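Local coordinates for protein nigritoxine (Vibrio nigripulchritudo, PDB 5M41) that acts as a bacterial toxin against crustaceans and insects, and is built on a previously unseen fold, at residues V76-Y81 with R170-S175; F87-A92 with I99-N104; S479-T484 with N491-Q496; I509-V514 with N561-L566. One frame throughout, in Å; residues are numbered along the deposited sequence.

Contact 1. Residues V76-Y81 with R170-S175; sequences VDIYTY and RTINIS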
loop_
_atom_site.group_PDB
_atom_site.type_symbol
_atom_site.label_atom_id
_atom_site.label_comp_id
_atom_site.label_asym_id
_atom_site.label_seq_id
_atom_site.Cartn_x
_atom_site.Cartn_y
_atom_site.Cartn_z
ATOM N N VAL A 76 43.648 31.720 0.858
ATOM C CA VAL A 76 43.512 31.492 2.296
ATOM C C VAL A 76 44.274 30.222 2.684
ATOM O O VAL A 76 43.925 29.119 2.235
ATOM C CB VAL A 76 42.026 31.404 2.714
ATOM C CG1 VAL A 76 41.871 31.120 4.198
ATOM C CG2 VAL A 76 41.290 32.681 2.364
ATOM N N ASP A 77 45.318 30.392 3.489
ATOM C CA ASP A 77 46.148 29.283 3.959
ATOM C C ASP A 77 45.440 28.443 5.023
ATOM O O ASP A 77 44.824 28.976 5.953
ATOM C CB ASP A 77 47.472 29.788 4.566
ATOM C CG ASP A 77 48.408 30.413 3.545
ATOM O OD1 ASP A 77 48.095 30.454 2.340
ATOM O OD2 ASP A 77 49.490 30.863 3.961
ATOM N N ILE A 78 45.576 27.128 4.895
ATOM C CA ILE A 78 45.070 26.168 5.880
ATOM C C ILE A 78 46.212 25.214 6.189
ATOM O O ILE A 78 46.955 24.842 5.287
ATOM C CB ILE A 78 43.891 25.330 5.303
ATOM C CG1 ILE A 78 42.654 26.200 5.059
ATOM C CG2 ILE A 78 43.540 24.175 6.220
ATOM C CD1 ILE A 78 42.088 26.873 6.294
ATOM N N TYR A 79 46.363 24.795 7.441
ATOM C CA TYR A 79 47.290 23.708 7.730
ATOM C C TYR A 79 46.512 22.394 7.828
ATOM O O TYR A 79 45.466 22.341 8.473
ATOM C CB TYR A 79 48.043 23.919 9.040
ATOM C CG TYR A 79 48.776 25.245 9.186
ATOM C CD1 TYR A 79 49.339 25.884 8.089
ATOM C CD2 TYR A 79 48.945 25.829 10.441
ATOM C CE1 TYR A 79 50.019 27.096 8.224
ATOM C CE2 TYR A 79 49.628 27.036 10.595
ATOM C CZ TYR A 79 50.163 27.662 9.482
ATOM O OH TYR A 79 50.847 28.855 9.596
ATOM N N THR A 80 47.057 21.338 7.231
ATOM C CA THR A 80 46.461 20.024 7.314
ATOM C C THR A 80 47.243 19.164 8.297
ATOM O O THR A 80 48.400 19.459 8.606
ATOM C CB THR A 80 46.418 19.326 5.940
ATOM O OG1 THR A 80 47.740 19.265 5.400
ATOM C CG2 THR A 80 45.495 20.084 4.999
ATOM N N TYR A 81 46.594 18.118 8.782
ATOM C CA TYR A 81 47.105 17.304 9.871
ATOM C C TYR A 81 46.838 15.861 9.528
ATOM O O TYR A 81 45.852 15.550 8.839
ATOM C CB TYR A 81 46.269 17.557 11.122
ATOM C CG TYR A 81 46.383 18.904 11.797
ATOM C CD1 TYR A 81 47.625 19.470 12.074
ATOM C CD2 TYR A 81 45.248 19.559 12.247
ATOM C CE1 TYR A 81 47.734 20.691 12.738
ATOM C CE2 TYR A 81 45.333 20.783 12.906
ATOM C CZ TYR A 81 46.576 21.335 13.152
ATOM O OH TYR A 81 46.666 22.521 13.819
ATOM N N ARG A 170 51.806 20.847 6.968
ATOM C CA ARG A 170 51.926 21.491 5.665
ATOM C C ARG A 170 50.762 22.434 5.399
ATOM O O ARG A 170 49.692 22.310 6.000
ATOM C CB ARG A 170 52.250 20.525 4.506
ATOM C CG ARG A 170 51.156 19.595 4.048
ATOM C CD ARG A 170 50.261 20.104 2.913
ATOM N NE ARG A 170 49.041 19.277 2.972
ATOM C CZ ARG A 170 48.522 18.543 1.991
ATOM N NH1 ARG A 170 49.026 18.548 0.755
ATOM N NH2 ARG A 170 47.444 17.823 2.257
ATOM N N THR A 171 51.014 23.395 4.527
ATOM C CA THR A 171 50.065 24.443 4.171
ATOM C C THR A 171 49.421 24.153 2.828
ATOM O O THR A 171 50.092 23.789 1.886
ATOM C CB THR A 171 50.803 25.797 4.114
ATOM O OG1 THR A 171 51.471 25.988 5.360
ATOM C CG2 THR A 171 49.835 26.966 3.861
ATOM N N ILE A 172 48.106 24.286 2.763
ATOM C CA ILE A 172 47.371 24.182 1.506
ATOM C C ILE A 172 46.507 25.422 1.372
ATOM O O ILE A 172 46.277 26.129 2.357
ATOM C CB ILE A 172 46.428 22.951 1.489
ATOM C CG1 ILE A 172 45.368 23.066 2.604
ATOM C CG2 ILE A 172 47.233 21.668 1.589
ATOM C CD1 ILE A 172 44.236 22.045 2.554
ATOM N N ASN A 173 46.065 25.707 0.160
ATOM C CA ASN A 173 44.971 26.644 -0.017
ATOM C C ASN A 173 43.631 25.989 0.395
ATOM O O ASN A 173 43.439 24.773 0.227
ATOM C CB ASN A 173 44.906 27.127 -1.463
ATOM C CG ASN A 173 43.946 28.288 -1.634
ATOM O OD1 ASN A 173 42.980 28.210 -2.397
ATOM N ND2 ASN A 173 44.191 29.366 -0.893
ATOM N N ILE A 174 42.720 26.800 0.933
ATOM C CA ILE A 174 41.475 26.313 1.494
ATOM C C ILE A 174 40.581 25.595 0.457
ATOM O O ILE A 174 39.801 24.715 0.827
ATOM C CB ILE A 174 40.692 27.427 2.267
ATOM C CG1 ILE A 174 39.578 26.798 3.118
ATOM C CG2 ILE A 174 40.125 28.485 1.321
ATOM C CD1 ILE A 174 39.015 27.716 4.194
ATOM N N SER A 175 40.719 25.954 -0.823
ATOM C CA SER A 175 39.975 25.312 -1.909
ATOM C C SER A 175 40.357 23.820 -2.042
ATOM O O SER A 175 39.656 23.052 -2.686
ATOM C CB SER A 175 40.243 26.044 -3.218
ATOM O OG SER A 175 41.622 25.948 -3.549
HETATM O O HOH W 1 46.717 29.637 0.108
HETATM O O HOH W 2 50.753 18.316 7.863
#
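Arg170 reaches across to Thr80 and gives its NE proton to the threonine hydroxyl, with NE 2.8 Å from OG1 and the bond nearly straight at 178°. The oxygen lies at the edge of the guanidinium, in its plane. Thr80 presents OG1 there by holding it between its backbone N and carbonyl carbon (chi1 56°), while Arg170 bends at its second torsion to bring NE round. The Thr80 methyl then meets Ile172 at about a right angle, CG2 to CD1 only 3.4 Å, a tight fit. Farther along, Ile78 CG1 rests 3.6 Å from Ile174 CB; branched aliphatic chains suit this place against two helices. On the other face Tyr79 and Thr171 lie side by side, Thr171 OG1 3.4 Å from Tyr79 CE1, and the Thr171 methyl packs on Asp77. A water joins Asp77 OD1 to Asn173 ND2. Ile78 and Ile172 exchange two backbone hydrogen bonds, each N to O 2.8 Å, as an antiparallel pair. Strand 170-173 is an outermost strand of the five-stranded antiparallel sheet; its neighbour 77-80 is followed by 86-90; helix 177-191 packs on Ile78 and Ile172, and helix 62-67 on Val76 and Ile174.

Contact 2. Residues F87-A92 with I99-N104; sequences FFMPDA and ILVNLN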
loop_
_atom_site.group_PDB
_atom_site.type_symbol
_atom_site.label_atom_id
_atom_site.label_comp_id
_atom_site.label_asym_id
_atom_site.label_seq_id
_atom_site.Cartn_x
_atom_site.Cartn_y
_atom_site.Cartn_z
ATOM N N PHE A 87 41.711 20.553 10.981
ATOM C CA PHE A 87 42.643 21.389 10.238
ATOM C C PHE A 87 42.848 22.673 11.046
ATOM O O PHE A 87 42.148 22.895 12.019
ATOM C CB PHE A 87 42.123 21.713 8.811
ATOM C CG PHE A 87 40.760 22.369 8.787
ATOM C CD1 PHE A 87 40.630 23.766 8.804
ATOM C CD2 PHE A 87 39.596 21.589 8.749
ATOM C CE1 PHE A 87 39.377 24.377 8.783
ATOM C CE2 PHE A 87 38.335 22.209 8.722
ATOM C CZ PHE A 87 38.228 23.591 8.724
ATOM N N PHE A 88 43.811 23.497 10.631
ATOM C CA PHE A 88 44.116 24.777 11.307
ATOM C C PHE A 88 43.962 25.956 10.365
ATOM O O PHE A 88 44.378 25.887 9.195
ATOM C CB PHE A 88 45.560 24.772 11.813
ATOM C CG PHE A 88 45.837 25.775 12.920
ATOM C CD1 PHE A 88 45.407 25.534 14.223
ATOM C CD2 PHE A 88 46.577 26.917 12.666
ATOM C CE1 PHE A 88 45.676 26.440 15.243
ATOM C CE2 PHE A 88 46.855 27.835 13.687
ATOM C CZ PHE A 88 46.415 27.580 14.978
ATOM N N MET A 89 43.383 27.040 10.881
ATOM C CA MET A 89 43.284 28.284 10.142
ATOM C C MET A 89 44.201 29.322 10.813
ATOM O O MET A 89 43.825 29.945 11.807
ATOM C CB MET A 89 41.842 28.771 10.116
ATOM C CG MET A 89 40.848 27.677 9.732
ATOM S SD MET A 89 39.178 28.334 9.741
ATOM C CE MET A 89 39.342 29.381 8.297
ATOM N N PRO A 90 45.426 29.476 10.294
ATOM C CA PRO A 90 46.368 30.407 10.917
ATOM C C PRO A 90 45.889 31.833 10.722
ATOM O O PRO A 90 45.268 32.139 9.684
ATOM C CB PRO A 90 47.657 30.166 10.139
ATOM C CG PRO A 90 47.181 29.733 8.781
ATOM C CD PRO A 90 45.995 28.854 9.091
ATOM N N ASP A 91 46.151 32.684 11.723
ATOM C CA ASP A 91 45.716 34.075 11.661
ATOM C C ASP A 91 46.579 34.925 10.731
ATOM O O ASP A 91 46.184 36.025 10.362
ATOM C CB ASP A 91 45.579 34.715 13.058
ATOM C CG ASP A 91 46.801 34.507 13.944
ATOM O OD1 ASP A 91 47.949 34.357 13.439
ATOM O OD2 ASP A 91 46.595 34.471 15.179
ATOM N N ALA A 92 47.730 34.390 10.336
ATOM C CA ALA A 92 48.620 35.032 9.385
ATOM C C ALA A 92 49.520 33.990 8.729
ATOM O O ALA A 92 49.711 32.898 9.275
ATOM C CB ALA A 92 49.467 36.100 10.094
ATOM N N ILE A 99 43.002 29.302 14.509
ATOM C CA ILE A 99 41.825 28.536 14.906
ATOM C C ILE A 99 41.966 27.062 14.519
ATOM O O ILE A 99 42.226 26.749 13.357
ATOM C CB ILE A 99 40.541 29.133 14.281
ATOM C CG1 ILE A 99 40.284 30.553 14.824
ATOM C CG2 ILE A 99 39.341 28.225 14.539
ATOM C CD1 ILE A 99 39.010 31.185 14.306
ATOM N N LEU A 100 41.814 26.192 15.515
ATOM C CA LEU A 100 41.803 24.761 15.338
ATOM C C LEU A 100 40.360 24.344 15.111
ATOM O O LEU A 100 39.505 24.650 15.934
ATOM C CB LEU A 100 42.342 24.065 16.600
ATOM C CG LEU A 100 42.182 22.545 16.600
ATOM C CD1 LEU A 100 43.051 21.912 15.508
ATOM C CD2 LEU A 100 42.571 22.002 17.964
ATOM N N VAL A 101 40.095 23.679 13.989
ATOM C CA VAL A 101 38.746 23.182 13.684
ATOM C C VAL A 101 38.676 21.657 13.871
ATOM O O VAL A 101 39.593 20.935 13.447
ATOM C CB VAL A 101 38.313 23.590 12.262
ATOM C CG1 VAL A 101 36.928 23.018 11.928
ATOM C CG2 VAL A 101 38.291 25.135 12.138
ATOM N N ASN A 102 37.613 21.192 14.537
ATOM C CA ASN A 102 37.247 19.781 14.631
ATOM C C ASN A 102 35.790 19.680 14.192
ATOM O O ASN A 102 34.860 19.948 14.962
ATOM C CB ASN A 102 37.416 19.228 16.069
ATOM C CG ASN A 102 37.065 17.739 16.183
ATOM O OD1 ASN A 102 36.628 17.091 15.205
ATOM N ND2 ASN A 102 37.222 17.187 17.389
ATOM N N LEU A 103 35.588 19.280 12.943
ATOM C CA LEU A 103 34.236 19.255 12.396
ATOM C C LEU A 103 33.333 18.256 13.098
ATOM O O LEU A 103 32.103 18.358 12.998
ATOM C CB LEU A 103 34.259 18.986 10.890
ATOM C CG LEU A 103 35.036 19.973 10.023
ATOM C CD1 LEU A 103 35.140 19.399 8.622
ATOM C CD2 LEU A 103 34.376 21.357 9.995
ATOM N N ASN A 104 33.922 17.298 13.815
ATOM C CA ASN A 104 33.125 16.265 14.496
ATOM C C ASN A 104 32.968 16.482 16.006
ATOM O O ASN A 104 32.518 15.577 16.713
ATOM C CB ASN A 104 33.704 14.864 14.239
ATOM C CG ASN A 104 32.663 13.769 14.412
ATOM O OD1 ASN A 104 31.527 13.941 13.990
ATOM N ND2 ASN A 104 33.033 12.654 15.036
#
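Phe87 and Val101 face each other as an antiparallel hydrogen-bonded pair and answer each other's backbone polar groups. Val101 N gives to Phe87 O at 3.0 Å, while the return bond, Phe87 N to Val101 O, is longer at 3.3 Å, its donor tilted from the carbonyl plane. Two residues on, the pattern repeats: Met89 N reaches Ile99 O at 2.7 Å, in the carbonyl plane, and Ile99 N gives to Met89 O at 2.9 Å from well above the plane of the Met89 carbonyl. Phe88 and Leu100, the non-hydrogen-bonded pair between them, turn their backbone groups outward, Phe88 to Tyr79 and Leu100 to Thr111. This is a beta hairpin in a five-stranded antiparallel sheet, strand 86-90 central and 98-102 beside it, its outer edges bonded to strands 77-80 and 110-113. Apolar side chains suit both faces: helix 34-54 packs on Met89 and Ile99, and Tyr81 and Ile113 on Phe88 and Leu100. Phe87 holds its ring between backbone N and carbonyl carbon (chi1 56°), which lays one ring face over Val101: the CB stands 3.7 Å from the centroid, a CH-pi contact. Met89 leads its sulphur onto the same valine, SD 4.1 Å from Val101 CG2. The Phe88 ring has Ile99 backbone atoms over one face. At the strand's end, Asn102 OD1 accepts from Asn104 N at 3.0 Å in an Asx turn and also from Asn130 ND2, while Asn102 ND2 gives to Ser126 O. Leu103 O, in turn, takes a bond from Arg209 NH1.

Contact 3. Residues S479-T484 with N491-Q496; sequences SGMGGT and NGNVSQ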
loop_
_atom_site.group_PDB
_atom_site.type_symbol
_atom_site.label_atom_id
_atom_site.label_comp_id
_atom_site.label_asym_id
_atom_site.label_seq_id
_atom_site.Cartn_x
_atom_site.Cartn_y
_atom_site.Cartn_z
ATOM N N SER A 479 -40.363 -30.113 -2.608
ATOM C CA SER A 479 -40.153 -30.020 -1.157
ATOM C C SER A 479 -39.378 -28.754 -0.727
ATOM O O SER A 479 -39.325 -28.432 0.462
ATOM C CB SER A 479 -39.480 -31.288 -0.621
ATOM O OG SER A 479 -38.457 -31.727 -1.497
ATOM N N GLY A 480 -38.796 -28.033 -1.693
ATOM C CA GLY A 480 -38.056 -26.790 -1.393
ATOM C C GLY A 480 -36.552 -26.912 -1.567
ATOM O O GLY A 480 -36.067 -27.878 -2.185
ATOM N N MET A 481 -35.813 -25.936 -1.024
ATOM C CA MET A 481 -34.351 -25.858 -1.230
ATOM C C MET A 481 -33.603 -26.799 -0.274
ATOM O O MET A 481 -32.412 -27.064 -0.452
ATOM C CB MET A 481 -33.816 -24.410 -1.097
ATOM C CG MET A 481 -34.438 -23.382 -2.039
ATOM S SD MET A 481 -34.241 -23.763 -3.795
ATOM C CE MET A 481 -32.448 -23.806 -3.917
ATOM N N GLY A 482 -34.309 -27.323 0.722
ATOM C CA GLY A 482 -33.701 -28.242 1.676
ATOM C C GLY A 482 -33.805 -27.744 3.098
ATOM O O GLY A 482 -33.449 -28.455 4.042
ATOM N N GLY A 483 -34.284 -26.515 3.260
ATOM C CA GLY A 483 -34.576 -25.995 4.590
ATOM C C GLY A 483 -35.944 -26.511 4.977
ATOM O O GLY A 483 -36.538 -27.310 4.250
ATOM N N THR A 484 -36.462 -26.060 6.109
ATOM C CA THR A 484 -37.810 -26.444 6.487
ATOM C C THR A 484 -38.787 -25.354 6.020
ATOM O O THR A 484 -38.614 -24.179 6.334
ATOM C CB THR A 484 -37.930 -26.751 8.007
ATOM O OG1 THR A 484 -37.881 -25.531 8.752
ATOM C CG2 THR A 484 -36.782 -27.673 8.483
ATOM N N ASN A 491 -40.341 -21.023 0.585
ATOM C CA ASN A 491 -39.561 -21.728 -0.422
ATOM C C ASN A 491 -38.665 -22.771 0.222
ATOM O O ASN A 491 -38.087 -23.614 -0.472
ATOM C CB ASN A 491 -38.759 -20.755 -1.321
ATOM C CG ASN A 491 -39.654 -19.846 -2.153
ATOM O OD1 ASN A 491 -39.307 -18.686 -2.424
ATOM N ND2 ASN A 491 -40.808 -20.356 -2.561
ATOM N N GLY A 492 -38.548 -22.713 1.546
ATOM C CA GLY A 492 -37.671 -23.631 2.259
ATOM C C GLY A 492 -36.207 -23.305 2.007
ATOM O O GLY A 492 -35.373 -24.214 1.827
ATOM N N ASN A 493 -35.887 -22.007 2.005
ATOM C CA ASN A 493 -34.508 -21.574 1.830
ATOM C C ASN A 493 -33.671 -22.016 3.021
ATOM O O ASN A 493 -34.150 -22.009 4.165
ATOM C CB ASN A 493 -34.413 -20.056 1.576
ATOM C CG ASN A 493 -34.854 -19.679 0.178
ATOM O OD1 ASN A 493 -34.663 -20.442 -0.759
ATOM N ND2 ASN A 493 -35.462 -18.510 0.030
ATOM N N VAL A 494 -32.455 -22.464 2.725
ATOM C CA VAL A 494 -31.562 -23.077 3.712
ATOM C C VAL A 494 -30.872 -22.011 4.540
ATOM O O VAL A 494 -30.371 -21.000 4.004
ATOM C CB VAL A 494 -30.509 -23.980 3.026
ATOM C CG1 VAL A 494 -29.549 -24.580 4.042
ATOM C CG2 VAL A 494 -31.199 -25.081 2.221
ATOM N N SER A 495 -30.834 -22.241 5.850
ATOM C CA SER A 495 -30.199 -21.324 6.776
ATOM C C SER A 495 -28.684 -21.417 6.687
ATOM O O SER A 495 -28.128 -22.482 6.402
ATOM C CB SER A 495 -30.654 -21.585 8.208
ATOM O OG SER A 495 -30.108 -20.602 9.075
ATOM N N GLN A 496 -28.016 -20.293 6.951
ATOM C CA GLN A 496 -26.585 -20.242 6.813
ATOM C C GLN A 496 -25.890 -19.566 7.988
ATOM O O GLN A 496 -26.336 -18.521 8.485
ATOM C CB GLN A 496 -26.263 -19.530 5.499
ATOM C CG GLN A 496 -25.055 -20.081 4.796
ATOM C CD GLN A 496 -25.249 -21.476 4.254
ATOM O OE1 GLN A 496 -26.280 -21.795 3.683
ATOM N NE2 GLN A 496 -24.231 -22.295 4.390
#
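Met481 and Gly492 meet where an irregular, glycine-rich loop between helix 470-473 and strand 496-500 folds back on itself. The bonds are all backbone ones. Met481 N gives to Asn491 O at 3.3 Å, in the carbonyl plane, and more weakly to Gly492 O at 3.4 Å. That second carbonyl is gripped better by Gly483 N, 2.9 Å away, although the donor stands above the carbonyl plane. Glycine suits the close approach. Gly480 and Gly482 have positive phi, as does Gly492 (71°), values that glycine adopts readily, and without a CB Gly483 can bring its CA to 4.3 Å from the CA of Val494. Side-chain contacts are few. Met481 and Asn493 lie side by side, pointing the same way; Met481 puts CG beside its own backbone N (chi1 -58°) and 3.2 Å from Asn493 OD1. The amide of Asn493 is itself occupied beyond the loop, its ND2 giving to Tyr511 O and its OD1 accepting from Asn562 N, which ties this loop to strands 505-515 and 560-562. Val494, a small branched residue, adds the apolar patch: its CG2 methyl lies near Met481 CB (4.3 Å) and 3.5 Å from Met481 O.

Contact 4. Residues I509-V514 with N561-L566; sequences ITYRKV and NNIGDL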
loop_
_atom_site.group_PDB
_atom_site.type_symbol
_atom_site.label_atom_id
_atom_site.label_comp_id
_atom_site.label_asym_id
_atom_site.label_seq_id
_atom_site.Cartn_x
_atom_site.Cartn_y
_atom_site.Cartn_z
ATOM N N ILE A 509 -28.543 -16.944 9.188
ATOM C CA ILE A 509 -29.172 -16.157 8.145
ATOM C C ILE A 509 -30.002 -17.023 7.216
ATOM O O ILE A 509 -29.563 -18.085 6.781
ATOM C CB ILE A 509 -28.093 -15.414 7.309
ATOM C CG1 ILE A 509 -27.094 -14.700 8.241
ATOM C CG2 ILE A 509 -28.736 -14.451 6.318
ATOM C CD1 ILE A 509 -27.705 -13.645 9.153
ATOM N N THR A 510 -31.200 -16.552 6.908
ATOM C CA THR A 510 -32.077 -17.240 5.977
ATOM C C THR A 510 -32.619 -16.196 5.049
ATOM O O THR A 510 -32.942 -15.083 5.492
ATOM C CB THR A 510 -33.259 -17.922 6.722
ATOM O OG1 THR A 510 -32.722 -18.907 7.600
ATOM C CG2 THR A 510 -34.250 -18.596 5.751
ATOM N N TYR A 511 -32.717 -16.539 3.766
ATOM C CA TYR A 511 -33.383 -15.671 2.816
ATOM C C TYR A 511 -34.905 -15.869 2.889
ATOM O O TYR A 511 -35.451 -16.810 2.307
ATOM C CB TYR A 511 -32.878 -15.950 1.397
ATOM C CG TYR A 511 -32.662 -14.737 0.554
ATOM C CD1 TYR A 511 -31.717 -14.763 -0.472
ATOM C CD2 TYR A 511 -33.369 -13.557 0.777
ATOM C CE1 TYR A 511 -31.486 -13.656 -1.269
ATOM C CE2 TYR A 511 -33.142 -12.431 -0.015
ATOM C CZ TYR A 511 -32.196 -12.502 -1.038
ATOM O OH TYR A 511 -31.934 -11.427 -1.842
ATOM N N ARG A 512 -35.586 -14.953 3.570
ATOM C CA ARG A 512 -37.000 -15.137 3.909
ATOM C C ARG A 512 -37.928 -14.220 3.130
ATOM O O ARG A 512 -37.504 -13.151 2.679
ATOM C CB ARG A 512 -37.211 -14.846 5.384
ATOM C CG ARG A 512 -36.559 -15.826 6.317
ATOM C CD ARG A 512 -36.568 -15.224 7.705
ATOM N NE ARG A 512 -37.792 -15.521 8.432
ATOM C CZ ARG A 512 -38.676 -14.625 8.875
ATOM N NH1 ARG A 512 -38.521 -13.324 8.664
ATOM N NH2 ARG A 512 -39.731 -15.044 9.549
ATOM N N LYS A 513 -39.198 -14.620 3.002
ATOM C CA LYS A 513 -40.165 -13.802 2.279
ATOM C C LYS A 513 -41.046 -13.044 3.256
ATOM O O LYS A 513 -41.877 -13.641 3.947
ATOM C CB LYS A 513 -40.990 -14.633 1.284
ATOM C CG LYS A 513 -41.331 -13.853 0.012
ATOM C CD LYS A 513 -41.954 -14.720 -1.072
ATOM C CE LYS A 513 -40.922 -15.493 -1.883
ATOM N NZ LYS A 513 -40.466 -14.755 -3.094
ATOM N N VAL A 514 -40.842 -11.731 3.325
ATOM C CA VAL A 514 -41.513 -10.893 4.313
ATOM C C VAL A 514 -42.452 -9.858 3.688
ATOM O O VAL A 514 -42.266 -9.473 2.534
ATOM C CB VAL A 514 -40.513 -10.177 5.246
ATOM C CG1 VAL A 514 -39.692 -11.193 6.019
ATOM C CG2 VAL A 514 -39.635 -9.189 4.482
ATOM N N ASN A 561 -30.611 -19.478 -3.441
ATOM C CA ASN A 561 -31.907 -19.423 -2.778
ATOM C C ASN A 561 -32.961 -19.261 -3.835
ATOM O O ASN A 561 -32.673 -18.746 -4.924
ATOM C CB ASN A 561 -31.997 -18.231 -1.832
ATOM C CG ASN A 561 -31.055 -18.350 -0.671
ATOM O OD1 ASN A 561 -29.983 -17.713 -0.647
ATOM N ND2 ASN A 561 -31.412 -19.193 0.280
ATOM N N ASN A 562 -34.179 -19.692 -3.509
ATOM C CA ASN A 562 -35.331 -19.448 -4.350
ATOM C C ASN A 562 -35.934 -18.128 -3.884
ATOM O O ASN A 562 -36.459 -18.029 -2.775
ATOM C CB ASN A 562 -36.326 -20.608 -4.230
ATOM C CG ASN A 562 -37.529 -20.466 -5.151
ATOM O OD1 ASN A 562 -37.637 -19.540 -5.972
ATOM N ND2 ASN A 562 -38.445 -21.406 -5.021
ATOM N N ILE A 563 -35.799 -17.101 -4.713
ATOM C CA ILE A 563 -36.389 -15.796 -4.416
ATOM C C ILE A 563 -37.721 -15.664 -5.163
ATOM O O ILE A 563 -38.362 -14.609 -5.139
ATOM C CB ILE A 563 -35.426 -14.629 -4.765
ATOM C CG1 ILE A 563 -35.002 -14.692 -6.255
ATOM C CG2 ILE A 563 -34.234 -14.617 -3.803
ATOM C CD1 ILE A 563 -34.360 -13.429 -6.808
ATOM N N GLY A 564 -38.130 -16.737 -5.832
ATOM C CA GLY A 564 -39.421 -16.762 -6.526
ATOM C C GLY A 564 -40.487 -17.484 -5.715
ATOM O O GLY A 564 -40.675 -17.207 -4.521
ATOM N N ASP A 565 -41.172 -18.430 -6.356
ATOM C CA ASP A 565 -42.304 -19.151 -5.732
ATOM C C ASP A 565 -42.098 -20.652 -5.650
ATOM O O ASP A 565 -41.087 -21.166 -6.133
ATOM C CB ASP A 565 -43.570 -18.869 -6.516
ATOM C CG ASP A 565 -43.998 -17.440 -6.397
ATOM O OD1 ASP A 565 -43.753 -16.847 -5.321
ATOM O OD2 ASP A 565 -44.562 -16.906 -7.375
ATOM N N LEU A 566 -43.062 -21.355 -5.043
ATOM C CA LEU A 566 -42.999 -22.813 -4.925
ATOM C C LEU A 566 -44.377 -23.496 -5.006
ATOM O O LEU A 566 -45.296 -23.160 -4.262
ATOM C CB LEU A 566 -42.269 -23.219 -3.638
ATOM C CG LEU A 566 -42.062 -24.727 -3.424
ATOM C CD1 LEU A 566 -40.993 -25.279 -4.355
ATOM C CD2 LEU A 566 -41.697 -24.993 -1.969
#
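Where strand 560-562 runs out into an Asx turn, Lys513 and Tyr511 of strand 505-515 reach over to it, joining the first strand of one antiparallel sheet to an inner strand of another. Lys513 bends at its third and fourth torsions, bringing NZ to two carbonyls in succession: Ile563 O at 2.9 Å and Gly564 O at 2.8 Å. The first bond comes from well above the carbonyl plane, the second from a position tilted 24° out of its plane. Asn525 OD1 takes a third bond from NZ, so the ammonium is well satisfied among neutral oxygens; Asp565 OD1, 4.5 Å from NZ, is too far for a salt bridge but could still add favourable charge. A long, flexible lysine suits a place where several carbonyl oxygens converge. Tyr511 works by its ring. Ile563 lays its CG2 methyl over one face, 4.1 Å from the centroid, a CH-pi contact, while the amide of Asn561 lies by the ring edge, the two planes 79° apart. The phenol oxygen is held by Arg553 NH2. Asn562 keeps the turn in shape: its OD1 accepts from Gly564 N at 2.8 Å, and its ND2 gives to Asp565 O at 2.9 Å. Acceptance from the backbone N two residues on is the defining bond of an Asx turn.

How the contacts relate
The contacts fall into two pairs on opposite sides of the chain's centre, their centres about 90 Å or more apart. Contacts 1 and 2 belong to one five-stranded sheet; their centres are about 10 Å apart and Tyr79 N probably bonds to Phe88 O. Contact 2, in mid-sheet, is buried and packs aromatic and aliphatic side chains; contact 1, at the sheet's edge, is partly exposed and adds a threonine-arginine bond and bridging waters. Contacts 3 and 4, with centres about 8 Å apart, are both partly buried and touch each other, for instance through Gln496 N and Ile509 O, probably hydrogen-bonded. Contact 3 relies on glycine backbone, contact 4 on a lysine and a tyrosine ring.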